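Local coordinates for protein FAD-binding oxidoreductase (Gulosibacter chungangensis, PDB 7PBG) that oxidises 4-ethylphenol by means of a covalently bound FAD, probably dehydrogenating the ethyl side chain to give 4-vinylphenol, at residues I277-V281 against T282-A286; Y334-M337 against I338-Y342; D415-R418 against I419-H423. All coordinates share one frame; numbering follows the deposited sequence.

Contact 1 of 3, residues I277-V281 against T282-A286; sequences IVRNV and TFDAA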
loop_
_atom_site.group_PDB
_atom_site.type_symbol
_atom_site.label_atom_id
_atom_site.label_comp_id
_atom_site.label_asym_id
_atom_site.label_seq_id
_atom_site.Cartn_x
_atom_site.Cartn_y
_atom_site.Cartn_z
ATOM N N ILE A 277 -4.785 17.287 13.106
ATOM C CA ILE A 277 -4.426 16.824 14.469
ATOM C C ILE A 277 -5.382 17.476 15.472
ATOM O O ILE A 277 -5.860 18.588 15.262
ATOM C CB ILE A 277 -2.944 17.100 14.786
ATOM C CG1 ILE A 277 -2.605 18.580 14.732
ATOM C CG2 ILE A 277 -2.053 16.305 13.837
ATOM C CD1 ILE A 277 -1.215 18.936 15.264
ATOM N N VAL A 278 -5.564 16.812 16.580
ATOM C CA VAL A 278 -6.393 17.336 17.694
ATOM C C VAL A 278 -5.536 17.187 18.933
ATOM O O VAL A 278 -5.354 16.018 19.383
ATOM C CB VAL A 278 -7.739 16.603 17.841
ATOM C CG1 VAL A 278 -8.592 17.333 18.868
ATOM C CG2 VAL A 278 -8.470 16.470 16.511
ATOM N N ARG A 279 -4.906 18.264 19.394
ATOM C CA ARG A 279 -4.020 18.102 20.572
ATOM C C ARG A 279 -4.620 18.766 21.795
ATOM O O ARG A 279 -5.393 19.749 21.703
ATOM C CB ARG A 279 -2.607 18.609 20.319
ATOM C CG ARG A 279 -2.498 19.989 19.753
ATOM C CD ARG A 279 -0.997 20.292 19.709
ATOM N NE ARG A 279 -0.081 19.348 19.065
ATOM C CZ ARG A 279 1.226 19.618 18.859
ATOM N NH1 ARG A 279 1.761 20.757 19.292
ATOM N NH2 ARG A 279 2.007 18.733 18.260
ATOM N N ASN A 280 -4.180 18.276 22.941
ATOM C CA ASN A 280 -4.572 18.903 24.218
ATOM C C ASN A 280 -3.684 20.115 24.487
ATOM O O ASN A 280 -2.603 20.258 23.890
ATOM C CB ASN A 280 -4.614 17.909 25.355
ATOM C CG ASN A 280 -3.290 17.356 25.824
ATOM O OD1 ASN A 280 -2.271 17.427 25.142
ATOM N ND2 ASN A 280 -3.331 16.749 26.996
ATOM N N VAL A 281 -4.129 20.947 25.428
ATOM C CA VAL A 281 -3.389 22.205 25.742
ATOM C C VAL A 281 -1.987 21.860 26.232
ATOM O O VAL A 281 -0.995 22.596 25.882
ATOM C CB VAL A 281 -4.159 23.105 26.720
ATOM C CG1 VAL A 281 -4.369 22.494 28.076
ATOM C CG2 VAL A 281 -3.452 24.447 26.842
ATOM N N THR A 282 -1.809 20.774 26.955
ATOM C CA THR A 282 -0.464 20.480 27.489
ATOM C C THR A 282 0.536 20.295 26.344
ATOM O O THR A 282 1.713 20.760 26.478
ATOM C CB THR A 282 -0.496 19.240 28.382
ATOM O OG1 THR A 282 -1.545 19.454 29.323
ATOM C CG2 THR A 282 0.807 19.047 29.123
ATOM N N PHE A 283 0.120 19.646 25.254
ATOM C CA PHE A 283 1.045 19.359 24.135
ATOM C C PHE A 283 1.459 20.700 23.547
ATOM O O PHE A 283 2.653 20.990 23.394
ATOM C CB PHE A 283 0.367 18.384 23.177
ATOM C CG PHE A 283 1.291 17.651 22.245
ATOM C CD1 PHE A 283 0.877 16.456 21.702
ATOM C CD2 PHE A 283 2.551 18.130 21.937
ATOM C CE1 PHE A 283 1.701 15.760 20.840
ATOM C CE2 PHE A 283 3.391 17.422 21.086
ATOM C CZ PHE A 283 2.938 16.271 20.489
ATOM N N ASP A 284 0.480 21.566 23.260
ATOM C CA ASP A 284 0.836 22.874 22.667
ATOM C C ASP A 284 1.704 23.653 23.646
ATOM O O ASP A 284 2.695 24.271 23.218
ATOM C CB ASP A 284 -0.393 23.688 22.252
ATOM C CG ASP A 284 -0.747 23.634 20.764
ATOM O OD1 ASP A 284 -0.071 22.890 19.972
ATOM O OD2 ASP A 284 -1.691 24.376 20.400
ATOM N N ALA A 285 1.309 23.732 24.907
ATOM C CA ALA A 285 2.076 24.478 25.925
ATOM C C ALA A 285 3.531 23.994 25.930
ATOM O O ALA A 285 4.453 24.793 25.896
ATOM C CB ALA A 285 1.402 24.305 27.268
ATOM N N ALA A 286 3.740 22.696 25.886
ATOM C CA ALA A 286 5.106 22.136 26.018
ATOM C C ALA A 286 5.992 22.494 24.804
ATOM O O ALA A 286 7.221 22.424 24.933
ATOM C CB ALA A 286 4.994 20.663 26.246
#
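Arg279 lays its guanidinium flat over one face of the Phe283 ring, four residues on, where the strand has just turned into a helix. The two planes are only 13° apart, and Arg279 CZ sits 3.8 Å from the centre of the Phe283 ring, a cation-pi contact as well as a stack. Arg279 NH2 lies toward the ring's rim, 3.4 Å from Phe283 CE2. A bend at chi3 (52°) turns the head of Arg279 onto the ring, and a hydrogen bond from NE to Gln430 helps fix its rotation. At the guanidinium edge, close to its plane, Arg279 NH1 forms a salt bridge with Asp284 OD1 at 2.9 Å, although the modelled place of that oxygen is less certain; OD2 of the same carboxylate bonds to Tyr321. Asn280 works differently: its amide stands nearly perpendicular to the Phe283 ring, and Asn280 OD1 accepts from Phe283 N at 3.3 Å, the donor lying above the carbonyl plane. That oxygen also takes Ala429 N, while ND2 is held by Tyr427 O and Tyr413 OH, so every polar atom of this buried amide is used. One turn on, Ala285 N reaches Val281 O at 2.7 Å. This is a helix N-cap by Asn280 at a strand-to-helix junction, where strand 277-280 leaves the eight-stranded antiparallel sheet and helix 281-288 starts, with the Phe283 side chain about 5 Å from the bound FAD.

Contact 2 of 3, residues Y334-M337 against I338-Y342; sequences YIEM and IRDAY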
loop_
_atom_site.group_PDB
_atom_site.type_symbol
_atom_site.label_atom_id
_atom_site.label_comp_id
_atom_site.label_asym_id
_atom_site.label_seq_id
_atom_site.Cartn_x
_atom_site.Cartn_y
_atom_site.Cartn_z
ATOM N N TYR A 334 -13.450 25.228 0.965
ATOM C CA TYR A 334 -13.207 24.232 2.028
ATOM C C TYR A 334 -13.135 24.906 3.399
ATOM O O TYR A 334 -13.693 24.390 4.366
ATOM C CB TYR A 334 -11.970 23.391 1.701
ATOM C CG TYR A 334 -12.083 22.458 0.526
ATOM C CD1 TYR A 334 -13.287 22.186 -0.119
ATOM C CD2 TYR A 334 -10.959 21.770 0.078
ATOM C CE1 TYR A 334 -13.347 21.325 -1.204
ATOM C CE2 TYR A 334 -11.008 20.909 -1.004
ATOM C CZ TYR A 334 -12.216 20.659 -1.631
ATOM O OH TYR A 334 -12.313 19.785 -2.681
ATOM N N ILE A 335 -12.408 26.016 3.504
ATOM C CA ILE A 335 -12.276 26.741 4.790
ATOM C C ILE A 335 -13.669 27.126 5.289
ATOM O O ILE A 335 -13.956 26.904 6.436
ATOM C CB ILE A 335 -11.354 27.957 4.610
ATOM C CG1 ILE A 335 -9.917 27.519 4.332
ATOM C CG2 ILE A 335 -11.519 28.929 5.772
ATOM C CD1 ILE A 335 -9.176 27.009 5.540
ATOM N N GLU A 336 -14.559 27.603 4.419
ATOM C CA GLU A 336 -15.928 27.967 4.838
ATOM C C GLU A 336 -16.645 26.721 5.377
ATOM O O GLU A 336 -17.228 26.817 6.478
ATOM C CB GLU A 336 -16.617 28.662 3.650
ATOM C CG GLU A 336 -18.086 28.913 3.837
ATOM C CD GLU A 336 -18.808 29.495 2.617
ATOM O OE1 GLU A 336 -18.626 28.981 1.459
ATOM O OE2 GLU A 336 -19.572 30.450 2.819
ATOM N N MET A 337 -16.495 25.557 4.732
ATOM C CA MET A 337 -17.148 24.304 5.219
ATOM C C MET A 337 -16.601 23.909 6.601
ATOM O O MET A 337 -17.363 23.539 7.493
ATOM C CB MET A 337 -16.886 23.128 4.277
ATOM C CG MET A 337 -17.557 23.309 2.924
ATOM S SD MET A 337 -16.992 21.979 1.830
ATOM C CE MET A 337 -17.572 22.586 0.255
ATOM N N ILE A 338 -15.300 23.969 6.758
ATOM C CA ILE A 338 -14.622 23.540 8.007
ATOM C C ILE A 338 -15.045 24.514 9.112
ATOM O O ILE A 338 -15.426 24.062 10.191
ATOM C CB ILE A 338 -13.102 23.523 7.756
ATOM C CG1 ILE A 338 -12.708 22.388 6.800
ATOM C CG2 ILE A 338 -12.343 23.464 9.079
ATOM C CD1 ILE A 338 -11.296 22.555 6.250
ATOM N N ARG A 339 -14.831 25.816 8.909
ATOM C CA ARG A 339 -15.182 26.841 9.924
ATOM C C ARG A 339 -16.647 26.632 10.332
ATOM O O ARG A 339 -16.958 26.593 11.557
ATOM C CB ARG A 339 -14.964 28.226 9.310
ATOM C CG ARG A 339 -14.930 29.379 10.293
ATOM C CD ARG A 339 -14.907 30.703 9.531
ATOM N NE ARG A 339 -14.809 31.791 10.489
ATOM C CZ ARG A 339 -15.835 32.452 11.032
ATOM N NH1 ARG A 339 -17.088 32.169 10.714
ATOM N NH2 ARG A 339 -15.588 33.399 11.923
ATOM N N ASP A 340 -17.549 26.509 9.360
ATOM C CA ASP A 340 -19.005 26.424 9.658
ATOM C C ASP A 340 -19.298 25.191 10.502
ATOM O O ASP A 340 -20.158 25.284 11.420
ATOM C CB ASP A 340 -19.845 26.369 8.394
ATOM C CG ASP A 340 -19.966 27.699 7.677
ATOM O OD1 ASP A 340 -20.558 27.680 6.592
ATOM O OD2 ASP A 340 -19.442 28.717 8.182
ATOM N N ALA A 341 -18.596 24.104 10.244
ATOM C CA ALA A 341 -18.804 22.837 10.974
ATOM C C ALA A 341 -18.371 22.961 12.441
ATOM O O ALA A 341 -19.171 22.661 13.342
ATOM C CB ALA A 341 -18.099 21.673 10.305
ATOM N N TYR A 342 -17.141 23.387 12.690
ATOM C CA TYR A 342 -16.517 23.339 14.015
ATOM C C TYR A 342 -17.062 24.469 14.896
ATOM O O TYR A 342 -17.084 24.318 16.120
ATOM C CB TYR A 342 -15.010 23.363 13.865
ATOM C CG TYR A 342 -14.385 22.076 13.399
ATOM C CD1 TYR A 342 -14.252 21.021 14.284
ATOM C CD2 TYR A 342 -13.900 21.941 12.111
ATOM C CE1 TYR A 342 -13.632 19.840 13.899
ATOM C CE2 TYR A 342 -13.254 20.783 11.706
ATOM C CZ TYR A 342 -13.098 19.753 12.616
ATOM O OH TYR A 342 -12.440 18.688 12.110
#
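Ile335 O receives Arg339 N at 2.8 Å, the shortest bond between these two turns of helix and a nearly straight one. The same i to i+4 ladder continues with Ile338 N to Tyr334 O at 2.9 Å and, slacker, Ala341 N to Met337 O at 3.1 Å. Ile338 folds back over the Tyr334 carbonyl: with CG1 turned away from its own carbonyl carbon (chi1 -70°), Ile338 CG1 comes 3.3 Å from Tyr334 O. The same residue, together with Ile335, faces Phe245 and Phe350, so this is the inner side of helix 328-342, which lies across strands 241-249 and 349-352 at one end of the eight-stranded antiparallel sheet. Two acidic side chains lie together on the exposed side. Glu336 and Asp340 run side by side in the same direction, Glu336 CG 3.9 Å from Asp340 OD1, with their carboxylates twisted 53° apart. Glu336 OE2 and Asp340 OD1 are 4.8 Å from each other, which may raise the proton affinity of one or both slightly, though solvent would probably damp the effect. Met337 packs on Trp329 of the second subunit and Tyr334 on Gln330 of that subunit, while the Tyr334 OH bonds to Gln330 of its own chain.

Contact 3 of 3, residues D415-R418 against I419-H423; sequences DTKR and ISDDH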
loop_
_atom_site.group_PDB
_atom_site.type_symbol
_atom_site.label_atom_id
_atom_site.label_comp_id
_atom_site.label_asym_id
_atom_site.label_seq_id
_atom_site.Cartn_x
_atom_site.Cartn_y
_atom_site.Cartn_z
ATOM N N ASP A 415 -9.336 7.963 30.829
ATOM C CA ASP A 415 -8.610 6.804 31.397
ATOM C C ASP A 415 -7.108 7.105 31.416
ATOM O O ASP A 415 -6.434 6.703 32.382
ATOM C CB ASP A 415 -8.865 5.527 30.598
ATOM C CG ASP A 415 -10.261 4.926 30.798
ATOM O OD1 ASP A 415 -10.972 5.368 31.695
ATOM O OD2 ASP A 415 -10.610 4.014 30.044
ATOM N N THR A 416 -6.563 7.670 30.339
ATOM C CA THR A 416 -5.096 7.885 30.236
ATOM C C THR A 416 -4.701 9.009 31.198
ATOM O O THR A 416 -3.644 8.914 31.776
ATOM C CB THR A 416 -4.662 8.093 28.782
ATOM O OG1 THR A 416 -5.067 6.977 27.999
ATOM C CG2 THR A 416 -3.169 8.255 28.587
ATOM N N LYS A 417 -5.515 10.061 31.320
ATOM C CA LYS A 417 -5.292 11.140 32.316
ATOM C C LYS A 417 -5.215 10.514 33.710
ATOM O O LYS A 417 -4.320 10.861 34.455
ATOM C CB LYS A 417 -6.426 12.157 32.220
ATOM C CG LYS A 417 -6.179 13.474 32.920
ATOM C CD LYS A 417 -7.126 14.538 32.419
ATOM C CE LYS A 417 -8.563 14.104 32.587
ATOM N NZ LYS A 417 -9.478 15.263 32.506
ATOM N N ARG A 418 -6.122 9.590 34.011
ATOM C CA ARG A 418 -6.207 8.967 35.356
ATOM C C ARG A 418 -4.950 8.145 35.624
ATOM O O ARG A 418 -4.333 8.368 36.684
ATOM C CB ARG A 418 -7.434 8.053 35.495
ATOM C CG ARG A 418 -7.739 7.678 36.941
ATOM C CD ARG A 418 -8.948 6.756 37.071
ATOM N NE ARG A 418 -8.758 5.577 36.236
ATOM C CZ ARG A 418 -9.434 5.299 35.126
ATOM N NH1 ARG A 418 -10.403 6.092 34.691
ATOM N NH2 ARG A 418 -9.131 4.214 34.446
ATOM N N ILE A 419 -4.566 7.284 34.671
ATOM C CA ILE A 419 -3.433 6.326 34.808
ATOM C C ILE A 419 -2.147 7.155 34.859
ATOM O O ILE A 419 -1.295 6.886 35.728
ATOM C CB ILE A 419 -3.469 5.260 33.694
ATOM C CG1 ILE A 419 -4.702 4.354 33.852
ATOM C CG2 ILE A 419 -2.201 4.405 33.689
ATOM C CD1 ILE A 419 -4.939 3.395 32.686
ATOM N N SER A 420 -2.033 8.182 34.022
ATOM C CA SER A 420 -0.809 9.013 34.019
ATOM C C SER A 420 -0.694 9.816 35.328
ATOM O O SER A 420 0.407 9.806 35.909
ATOM C CB SER A 420 -0.719 9.849 32.768
ATOM O OG SER A 420 -1.801 10.775 32.639
ATOM N N ASP A 421 -1.797 10.422 35.805
ATOM C CA ASP A 421 -1.907 11.117 37.120
ATOM C C ASP A 421 -1.430 10.169 38.243
ATOM O O ASP A 421 -0.545 10.576 39.046
ATOM C CB ASP A 421 -3.334 11.624 37.341
ATOM C CG ASP A 421 -3.632 12.920 36.605
ATOM O OD1 ASP A 421 -2.684 13.480 35.986
ATOM O OD2 ASP A 421 -4.787 13.381 36.659
ATOM N N ASP A 422 -1.957 8.953 38.256
ATOM C CA ASP A 422 -1.641 7.895 39.256
ATOM C C ASP A 422 -0.137 7.610 39.325
ATOM O O ASP A 422 0.344 7.311 40.454
ATOM C CB ASP A 422 -2.385 6.601 38.925
ATOM C CG ASP A 422 -3.866 6.589 39.239
ATOM O OD1 ASP A 422 -4.367 7.586 39.808
ATOM O OD2 ASP A 422 -4.506 5.574 38.918
ATOM N N HIS A 423 0.597 7.694 38.198
ATOM C CA HIS A 423 2.046 7.396 38.106
ATOM C C HIS A 423 2.892 8.674 38.144
ATOM O O HIS A 423 4.105 8.544 37.996
ATOM C CB HIS A 423 2.288 6.589 36.827
ATOM C CG HIS A 423 1.802 5.182 36.922
ATOM N ND1 HIS A 423 2.638 4.167 37.324
ATOM C CD2 HIS A 423 0.608 4.611 36.669
ATOM C CE1 HIS A 423 1.968 3.014 37.303
ATOM N NE2 HIS A 423 0.734 3.258 36.936
#
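Thr416 O meets Ser420 twice, through the backbone N at 2.9 Å and the hydroxyl OG at 2.8 Å. The serine has its oxygen tucked between its own N and carbonyl carbon (chi1 62°), which swings OG back along the helix; Lys417 O lies 3.1 Å from Ser420 OG as well, and which of the two carbonyls takes the hydroxyl proton is not settled. Regular helical bonds accompany this, among them Asp422 N to Arg418 O at 2.9 Å.

Van der Waals packing comes next. Within the helix, Ile419 drapes CG1 over Asp415 O. On the buried side, Ile419, Thr416 and Ser420 pack on helix 451-470, while Thr416 and Ser420 also rest against Tyr427. Helix 406-422 lies against strands 426-433 and 438-447 of the antiparallel sheet, with helix 451-470 packed beside it, in the C-terminal domain of this FAD-linked oxidase.

The charged side chains make a third set of contacts. Arg418 bends at chi3 (55°) and reaches back one turn, Arg418 NH1 meeting Asp415 OD1 at 3.1 Å in a salt bridge on the anti side of the carboxylate, 31° out of its plane. Lys417 and Asp421 run alongside each other, Asp421 OD2 touching Lys417 CG at 4.0 Å, but Lys417 NZ stays 6.5 Å from Asp421 OD2 and pairs instead with Glu252 and Glu414. With an alanine in place of Asp421, the carboxylate beside the Lys417 stem and over Lys417 O would be gone, which would probably open a small gap there and take a negative charge from the neighbourhood of the ammonium, whose own partners would remain.

How the contacts relate
The three contacts follow one another along the chain without touching, and the sheet ties them together. Strand 277-280 of contact 1 pairs with strand 318-326, which runs on into the helix of contact 2, and with strand 426-433, which follows the helix of contact 3. Contact 1 therefore sits between the others: its centre is about 22 Å from that of contact 2 and 17 Å from that of contact 3, while contacts 2 and 3 are about 34 Å apart, centre to centre. Contact 1 is the one beside the FAD, at the Phe283 side chain. In contact 3 the side chain of Ser420 is about 12 Å from that of His395, the covalent FAD attachment point, whereas contact 2 lies away from the cofactor, two of its residues packing on the second subunit.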